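Local coordinates for cytosine deaminase (Klebsiella pneumoniae, PDB 4R85), which hydrolytically deaminates cytosine and probably 5-methylcytosine at an iron-bearing TIM-barrel active site, at residues 305-310 against 320-325; 271-276 against 313-318; 50-55 against 347-352. One frame throughout, in Å; residues are numbered along the deposited sequence.

Interaction 1 of 3, residues 305-310 against 320-325; sequences FAQDSI and GNILRI. With FE2 (Fe (II) ion), chain H; 17E (5-methylcytosine), chain G.
Gln307 lies at about a right angle across Ile325, and the two bring their methylene carbons tightly together, CG of Gln307 standing 3.3 Å from CG1 of Ile325. Beyond CG the glutamine runs on extended (chi2 171°) and lays its amide against the peptide of Gly320. There OE1 comes within 3.1 Å of Gly320 CA, while NE2 gives a weak, bent hydrogen bond of 3.3 Å to Gly320 O. Gly320 has a positive phi (97°), and CD1 of Ile310 packs 3.5 Å from its N. The second branch of Ile325, CG2, anti to the backbone N, turns the other way and touches Ala306 O at 3.5 Å and Phe305 CB at 3.9 Å. This is the loop leaving the last barrel strand, 303-305, packed on the start of helix 322-332, where Asn321 OD1 caps Leu323 N. On the far side of the loop Asp308 OD2 binds the iron at 2.3 Å with His56, His58, His209 and His241, and OD1 accepts from N4 of 5-methylcytosine. Across this contact Gln307 is thus held mainly by packing, with a weak bond to Gly320 O, and the metal ligand Asp308 follows it directly.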
# COMPACT_ATOMS: atom_id res chain seq x y z
N PHE A 305 -7.16 11.62 -4.03
CA PHE A 305 -7.22 10.46 -3.13
C PHE A 305 -7.42 10.87 -1.67
O PHE A 305 -6.96 11.93 -1.25
CB PHE A 305 -5.94 9.64 -3.21
CG PHE A 305 -5.75 8.92 -4.51
CD1 PHE A 305 -6.74 8.08 -5.00
CD2 PHE A 305 -4.57 9.07 -5.25
CE1 PHE A 305 -6.57 7.40 -6.21
CE2 PHE A 305 -4.39 8.39 -6.45
CZ PHE A 305 -5.39 7.56 -6.93
N ALA A 306 -8.08 10.01 -0.90
CA ALA A 306 -8.34 10.31 0.50
C ALA A 306 -8.29 9.05 1.35
O ALA A 306 -8.44 7.94 0.85
CB ALA A 306 -9.70 10.97 0.64
N GLN A 307 -8.07 9.23 2.65
CA GLN A 307 -7.99 8.10 3.58
C GLN A 307 -9.35 7.50 3.96
O GLN A 307 -9.44 6.29 4.14
CB GLN A 307 -7.20 8.49 4.84
CG GLN A 307 -5.74 8.80 4.52
CD GLN A 307 -4.99 9.39 5.69
OE1 GLN A 307 -4.61 8.67 6.62
NE2 GLN A 307 -4.74 10.69 5.65
N ASP A 308 -10.37 8.34 4.10
CA ASP A 308 -11.73 7.92 4.48
C ASP A 308 -11.84 7.54 5.96
O ASP A 308 -12.56 8.19 6.73
CB ASP A 308 -12.21 6.75 3.59
CG ASP A 308 -13.71 6.59 3.61
OD1 ASP A 308 -14.22 5.46 3.44
OD2 ASP A 308 -14.38 7.60 3.78
N SER A 309 -11.13 6.49 6.36
CA SER A 309 -11.25 5.96 7.71
C SER A 309 -9.92 5.77 8.41
O SER A 309 -8.94 5.38 7.79
CB SER A 309 -11.92 4.59 7.66
OG SER A 309 -13.28 4.70 7.31
N ILE A 310 -9.91 6.02 9.71
CA ILE A 310 -8.81 5.58 10.55
C ILE A 310 -9.37 4.83 11.75
O ILE A 310 -10.02 5.42 12.63
CB ILE A 310 -7.91 6.75 10.97
CG1 ILE A 310 -7.21 7.33 9.73
CG2 ILE A 310 -6.89 6.30 12.00
CD1 ILE A 310 -6.20 8.45 10.01
N GLY A 320 -2.81 8.09 9.33
CA GLY A 320 -2.75 9.50 8.99
C GLY A 320 -1.90 9.83 7.76
O GLY A 320 -1.89 10.98 7.31
N ASN A 321 -1.21 8.83 7.22
CA ASN A 321 -0.22 9.07 6.14
C ASN A 321 -0.82 8.97 4.74
O ASN A 321 -1.04 7.87 4.23
CB ASN A 321 0.96 8.11 6.28
CG ASN A 321 2.06 8.37 5.25
OD1 ASN A 321 2.11 9.43 4.63
ND2 ASN A 321 2.96 7.41 5.09
N ILE A 322 -1.08 10.12 4.12
CA ILE A 322 -1.71 10.14 2.79
C ILE A 322 -0.81 9.55 1.69
O ILE A 322 -1.30 9.12 0.63
CB ILE A 322 -2.17 11.58 2.41
CG1 ILE A 322 -3.20 11.54 1.27
CG2 ILE A 322 -0.97 12.44 2.02
CD1 ILE A 322 -4.64 11.63 1.74
N LEU A 323 0.50 9.51 1.92
CA LEU A 323 1.40 8.92 0.93
C LEU A 323 1.17 7.41 0.79
O LEU A 323 1.42 6.83 -0.27
CB LEU A 323 2.87 9.19 1.28
CG LEU A 323 3.31 10.65 1.08
CD1 LEU A 323 4.81 10.79 1.31
CD2 LEU A 323 2.92 11.14 -0.32
N ARG A 324 0.68 6.78 1.85
CA ARG A 324 0.37 5.36 1.79
C ARG A 324 -0.84 5.17 0.87
O ARG A 324 -0.88 4.23 0.08
CB ARG A 324 0.08 4.80 3.20
CG ARG A 324 0.05 3.28 3.27
CD ARG A 324 -0.29 2.77 4.69
NE ARG A 324 -1.58 3.29 5.13
CZ ARG A 324 -2.73 2.64 5.05
NH1 ARG A 324 -2.76 1.40 4.57
NH2 ARG A 324 -3.85 3.22 5.45
N ILE A 325 -1.81 6.08 0.99
CA ILE A 325 -3.02 6.06 0.15
C ILE A 325 -2.68 6.31 -1.31
O ILE A 325 -3.21 5.64 -2.22
CB ILE A 325 -4.01 7.15 0.60
CG1 ILE A 325 -4.38 6.99 2.07
CG2 ILE A 325 -5.24 7.18 -0.30
CD1 ILE A 325 -4.52 5.58 2.56
FE FE2 H . -16.56 8.19 3.23
N1 17E G . -20.00 5.48 5.88
C2 17E G . -20.17 5.24 4.58
O2 17E G . -21.43 5.24 4.05
N3 17E G . -19.13 4.99 3.78
C4 17E G . -17.88 4.98 4.27
N4 17E G . -16.78 4.72 3.40
C5 17E G . -17.66 5.23 5.62
C6 17E G . -18.77 5.48 6.42
CM5 17E G . -16.27 5.22 6.19

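Interaction 2 of 3, residues 271-276 against 313-318; sequences PTESIH and PWYPLG. With 17E (5-methylcytosine), chain G.
Tyr315 fits between Glu273 and His276, two residues one turn apart on helix 271-277, in a TIM barrel of the amidohydrolase family where the helix follows strand 266-269 and residues 313-318 belong to the loop after strand 303-305. Its ring turns an edge toward the imidazole face of His276, an offset edge-to-face pair with centroids 5.8 Å apart and planes at 74°. The carboxylate of Glu273 approaches the same tyrosine obliquely: OE1 lies 3.4 Å from Tyr315 CB, and the two flat groups are inclined by 34°. The other oxygen, OE2, touches Trp314 CB at 3.5 Å and CM5 of 5-methylcytosine at the same distance, so this acid spans protein and ligand; a bend at chi2 (98°) carries it there. OE2 is also hydrogen-bonded to Ser309 OG, itself beside the ligand methyl. Trp314 forms a wall of the pocket. C6 of the base sits over the centre of the indole, 3.4 Å from CE2, and Pro313 CB packs against the opposite face, nearer the rim. Further out, the indole NE1 is tied to Leu76 O. Tyr315 OH is hydrogen-bonded to Arg324 and to His331 of the second subunit, so the residue next to the pocket wall reaches the dimer interface. Trp314 O lies in the plane of the His276 ring, at its edge, 2.9 Å from NE2.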
# COMPACT_ATOMS: atom_id res chain seq x y z
N PRO A 271 -8.92 4.68 -2.23
CA PRO A 271 -8.52 3.36 -2.73
C PRO A 271 -8.27 2.30 -1.65
O PRO A 271 -8.63 1.15 -1.90
CB PRO A 271 -7.23 3.65 -3.52
CG PRO A 271 -6.72 4.95 -2.97
CD PRO A 271 -7.96 5.73 -2.62
N THR A 272 -7.66 2.64 -0.52
CA THR A 272 -7.46 1.62 0.51
C THR A 272 -8.81 1.19 1.08
O THR A 272 -9.01 0.02 1.38
CB THR A 272 -6.53 2.07 1.66
OG1 THR A 272 -7.05 3.25 2.29
CG2 THR A 272 -5.13 2.35 1.13
N GLU A 273 -9.73 2.13 1.21
CA GLU A 273 -11.03 1.80 1.79
C GLU A 273 -11.82 0.94 0.82
O GLU A 273 -12.41 -0.08 1.19
CB GLU A 273 -11.82 3.06 2.13
CG GLU A 273 -13.03 2.78 2.98
CD GLU A 273 -12.76 3.03 4.46
OE1 GLU A 273 -11.59 3.30 4.82
OE2 GLU A 273 -13.72 2.98 5.25
N SER A 274 -11.82 1.35 -0.44
CA SER A 274 -12.63 0.66 -1.44
C SER A 274 -12.13 -0.73 -1.78
O SER A 274 -12.92 -1.64 -1.98
CB SER A 274 -12.80 1.54 -2.69
OG SER A 274 -13.60 2.65 -2.34
N ILE A 275 -10.81 -0.91 -1.82
CA ILE A 275 -10.28 -2.24 -2.07
C ILE A 275 -10.69 -3.19 -0.93
O ILE A 275 -10.87 -4.39 -1.13
CB ILE A 275 -8.75 -2.22 -2.27
CG1 ILE A 275 -8.28 -3.52 -2.93
CG2 ILE A 275 -8.02 -1.95 -0.96
CD1 ILE A 275 -8.61 -3.58 -4.43
N HIS A 276 -10.86 -2.64 0.27
CA HIS A 276 -11.29 -3.41 1.43
C HIS A 276 -12.81 -3.68 1.43
O HIS A 276 -13.24 -4.81 1.63
CB HIS A 276 -10.86 -2.67 2.71
CG HIS A 276 -11.49 -3.18 3.97
ND1 HIS A 276 -11.24 -4.45 4.47
CD2 HIS A 276 -12.31 -2.58 4.86
CE1 HIS A 276 -11.92 -4.61 5.60
NE2 HIS A 276 -12.57 -3.49 5.86
N PRO A 313 -15.52 1.67 12.27
CA PRO A 313 -16.27 0.42 12.05
C PRO A 313 -16.12 -0.17 10.64
O PRO A 313 -16.45 -1.34 10.45
CB PRO A 313 -17.73 0.84 12.26
CG PRO A 313 -17.66 2.06 13.11
CD PRO A 313 -16.42 2.77 12.68
N TRP A 314 -15.61 0.60 9.68
CA TRP A 314 -15.49 0.14 8.30
C TRP A 314 -14.08 -0.37 7.96
O TRP A 314 -13.91 -1.20 7.07
CB TRP A 314 -15.89 1.24 7.31
CG TRP A 314 -17.33 1.57 7.37
CD1 TRP A 314 -18.34 0.99 6.65
CD2 TRP A 314 -17.95 2.56 8.21
NE1 TRP A 314 -19.55 1.56 7.00
CE2 TRP A 314 -19.34 2.52 7.96
CE3 TRP A 314 -17.46 3.47 9.16
CZ2 TRP A 314 -20.25 3.36 8.62
CZ3 TRP A 314 -18.36 4.31 9.82
CH2 TRP A 314 -19.74 4.24 9.54
N TYR A 315 -13.08 0.14 8.67
CA TYR A 315 -11.70 -0.06 8.27
C TYR A 315 -10.77 -0.09 9.49
O TYR A 315 -10.68 0.89 10.22
CB TYR A 315 -11.31 1.06 7.31
CG TYR A 315 -9.90 0.98 6.75
CD1 TYR A 315 -8.89 1.78 7.26
CD2 TYR A 315 -9.60 0.13 5.70
CE1 TYR A 315 -7.60 1.74 6.74
CE2 TYR A 315 -8.31 0.07 5.17
CZ TYR A 315 -7.32 0.88 5.70
OH TYR A 315 -6.04 0.83 5.18
N PRO A 316 -10.09 -1.22 9.72
CA PRO A 316 -9.40 -1.38 11.01
C PRO A 316 -8.01 -0.76 11.07
O PRO A 316 -7.43 -0.70 12.16
CB PRO A 316 -9.31 -2.91 11.17
CG PRO A 316 -9.28 -3.44 9.76
CD PRO A 316 -10.11 -2.46 8.93
N LEU A 317 -7.49 -0.30 9.94
CA LEU A 317 -6.15 0.28 9.91
C LEU A 317 -6.18 1.80 9.81
O LEU A 317 -7.17 2.43 10.19
CB LEU A 317 -5.32 -0.36 8.79
CG LEU A 317 -5.05 -1.86 8.99
CD1 LEU A 317 -4.33 -2.45 7.78
CD2 LEU A 317 -4.23 -2.10 10.25
N GLY A 318 -5.09 2.40 9.33
CA GLY A 318 -5.00 3.85 9.19
C GLY A 318 -4.00 4.48 10.15
O GLY A 318 -3.94 4.12 11.32
N1 17E G . -20.00 5.48 5.88
C2 17E G . -20.17 5.24 4.58
O2 17E G . -21.43 5.24 4.05
N3 17E G . -19.13 4.99 3.78
C4 17E G . -17.88 4.98 4.27
N4 17E G . -16.78 4.72 3.40
C5 17E G . -17.66 5.23 5.62
C6 17E G . -18.77 5.48 6.42
CM5 17E G . -16.27 5.22 6.19

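Interaction 3 of 3, residues 50-55 against 347-352; sequences PPFVEP and FVTDNS
Ser352 OG reaches Val53 O through one water: the hydroxyl donates to it at 2.6 Å, and the water in turn donates to Val53 O at 2.8 Å. The N-H of the same valine is held directly, giving a nearly straight hydrogen bond (160°) of 3.2 Å to Val348 O, with the donor tilted 26° from the carbonyl plane. Both polar groups of Val53 are thereby tied, one to the turn before helix 350-355 and the other to the first turn of that helix. Val348 O also meets the rim of the Phe52 ring in its plane, 3.7 Å from CD2. Phe52 and Val348 lie side by side and point the same way, CE2 packing against CG2, while Thr349 CG2 comes obliquely to the ring, 3.8 Å from CD2. Further along the strand, CB of Val53 presses on CB of Ser352 at 3.5 Å, and Pro55 CG covers the serine hydroxyl. Thr349 OG1 bonds to Leu345 O instead, and Pro50 O, buried here, has no polar partner in the model. On its other edge strand 47-57 pairs with strand 111-119 through the backbones of Phe52 and Glu54. The segment 347-352 thus sits at the seam where the first and last barrel strands meet, with Ser352 packing on Cys304 of strand 303-305. A backbone bond and a water bridge satisfy the N-H and the carbonyl of Val53 among apolar side chains, joining strand 47-57 to the start of helix 350-355.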
# COMPACT_ATOMS: atom_id res chain seq x y z
N PRO A 50 3.24 22.61 -0.99
CA PRO A 50 2.15 23.02 -0.11
C PRO A 50 1.68 21.80 0.72
O PRO A 50 2.02 20.66 0.38
CB PRO A 50 1.07 23.48 -1.10
CG PRO A 50 1.38 22.72 -2.37
CD PRO A 50 2.88 22.70 -2.41
N PRO A 51 0.95 22.04 1.82
CA PRO A 51 0.63 20.93 2.73
C PRO A 51 -0.19 19.83 2.08
O PRO A 51 -0.90 20.06 1.09
CB PRO A 51 -0.20 21.60 3.83
CG PRO A 51 0.13 23.08 3.72
CD PRO A 51 0.39 23.32 2.28
N PHE A 52 -0.09 18.62 2.61
CA PHE A 52 -0.97 17.56 2.15
C PHE A 52 -2.41 17.90 2.55
O PHE A 52 -2.64 18.64 3.51
CB PHE A 52 -0.56 16.21 2.72
CG PHE A 52 0.71 15.66 2.11
CD1 PHE A 52 1.82 15.43 2.90
CD2 PHE A 52 0.77 15.36 0.76
CE1 PHE A 52 2.99 14.91 2.34
CE2 PHE A 52 1.93 14.85 0.20
CZ PHE A 52 3.05 14.63 0.99
N VAL A 53 -3.36 17.35 1.80
CA VAL A 53 -4.78 17.57 2.07
C VAL A 53 -5.44 16.22 2.34
O VAL A 53 -5.14 15.23 1.68
CB VAL A 53 -5.46 18.25 0.86
CG1 VAL A 53 -6.94 18.49 1.14
CG2 VAL A 53 -4.76 19.55 0.50
N GLU A 54 -6.32 16.18 3.33
CA GLU A 54 -7.16 15.01 3.56
C GLU A 54 -8.58 15.45 3.26
O GLU A 54 -9.28 15.94 4.14
CB GLU A 54 -7.05 14.53 5.01
CG GLU A 54 -7.99 13.36 5.31
CD GLU A 54 -8.02 12.34 4.17
OE1 GLU A 54 -7.10 11.51 4.10
OE2 GLU A 54 -8.96 12.39 3.34
N PRO A 55 -9.02 15.28 2.01
CA PRO A 55 -10.29 15.86 1.58
C PRO A 55 -11.50 15.00 1.94
O PRO A 55 -12.62 15.40 1.59
CB PRO A 55 -10.14 15.91 0.05
CG PRO A 55 -9.26 14.72 -0.26
CD PRO A 55 -8.30 14.61 0.91
N PHE A 347 -2.43 14.36 -6.80
CA PHE A 347 -3.62 13.69 -6.28
C PHE A 347 -3.81 13.81 -4.77
O PHE A 347 -4.87 13.45 -4.25
CB PHE A 347 -3.64 12.22 -6.72
CG PHE A 347 -3.64 12.06 -8.22
CD1 PHE A 347 -4.75 12.43 -8.97
CD2 PHE A 347 -2.51 11.60 -8.88
CE1 PHE A 347 -4.75 12.31 -10.35
CE2 PHE A 347 -2.50 11.48 -10.26
CZ PHE A 347 -3.62 11.83 -10.99
N VAL A 348 -2.79 14.32 -4.08
CA VAL A 348 -2.88 14.49 -2.63
C VAL A 348 -2.50 15.90 -2.20
O VAL A 348 -2.36 16.17 -1.00
CB VAL A 348 -2.03 13.47 -1.89
CG1 VAL A 348 -2.54 12.06 -2.19
CG2 VAL A 348 -0.57 13.63 -2.27
N THR A 349 -2.32 16.80 -3.17
CA THR A 349 -2.09 18.21 -2.88
C THR A 349 -3.02 19.10 -3.72
O THR A 349 -4.15 19.40 -3.32
CB THR A 349 -0.58 18.63 -3.07
OG1 THR A 349 -0.15 18.37 -4.41
CG2 THR A 349 0.33 17.91 -2.07
N ASP A 350 -2.53 19.54 -4.88
CA ASP A 350 -3.26 20.46 -5.76
C ASP A 350 -4.70 20.07 -6.06
O ASP A 350 -5.60 20.91 -5.96
CB ASP A 350 -2.53 20.65 -7.10
CG ASP A 350 -1.13 21.22 -6.93
OD1 ASP A 350 -0.78 21.70 -5.83
OD2 ASP A 350 -0.37 21.19 -7.93
N ASN A 351 -4.93 18.82 -6.46
CA ASN A 351 -6.26 18.41 -6.88
C ASN A 351 -7.21 18.39 -5.70
O ASN A 351 -8.38 18.75 -5.81
CB ASN A 351 -6.22 17.03 -7.52
CG ASN A 351 -5.48 17.01 -8.84
OD1 ASN A 351 -4.83 17.99 -9.22
ND2 ASN A 351 -5.57 15.90 -9.56
N SER A 352 -6.69 17.95 -4.56
CA SER A 352 -7.47 17.94 -3.32
C SER A 352 -7.82 19.35 -2.85
O SER A 352 -8.94 19.61 -2.39
CB SER A 352 -6.69 17.18 -2.25
OG SER A 352 -6.40 15.87 -2.67
O HOH W 1 -5.50 14.22 -0.88

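How the interactions relate
Interactions 1 and 2, centred 9 Å apart, share the loop after strand 303-305 and both touch 5-methylcytosine. They meet where Asp308 OD1, the acceptor for the ligand amine, packs 3.0 Å from Glu273 CG, and where Ile325 CD1 packs 3.5 Å from Thr272 OG1. Interaction 3 adjoins interaction 1, 11 Å away between centres: Glu54 OE1 is 2.9 Å from Gln307 N, and Phe347 O is 2.9 Å from Phe305 N, both probable hydrogen bonds. It has no touch with interaction 2, whose nearest atoms are about 8 Å off. Even so, its strand 47-57 leads to the iron ligand His56, and the Pro55 side chain lies about 10 Å from the metal.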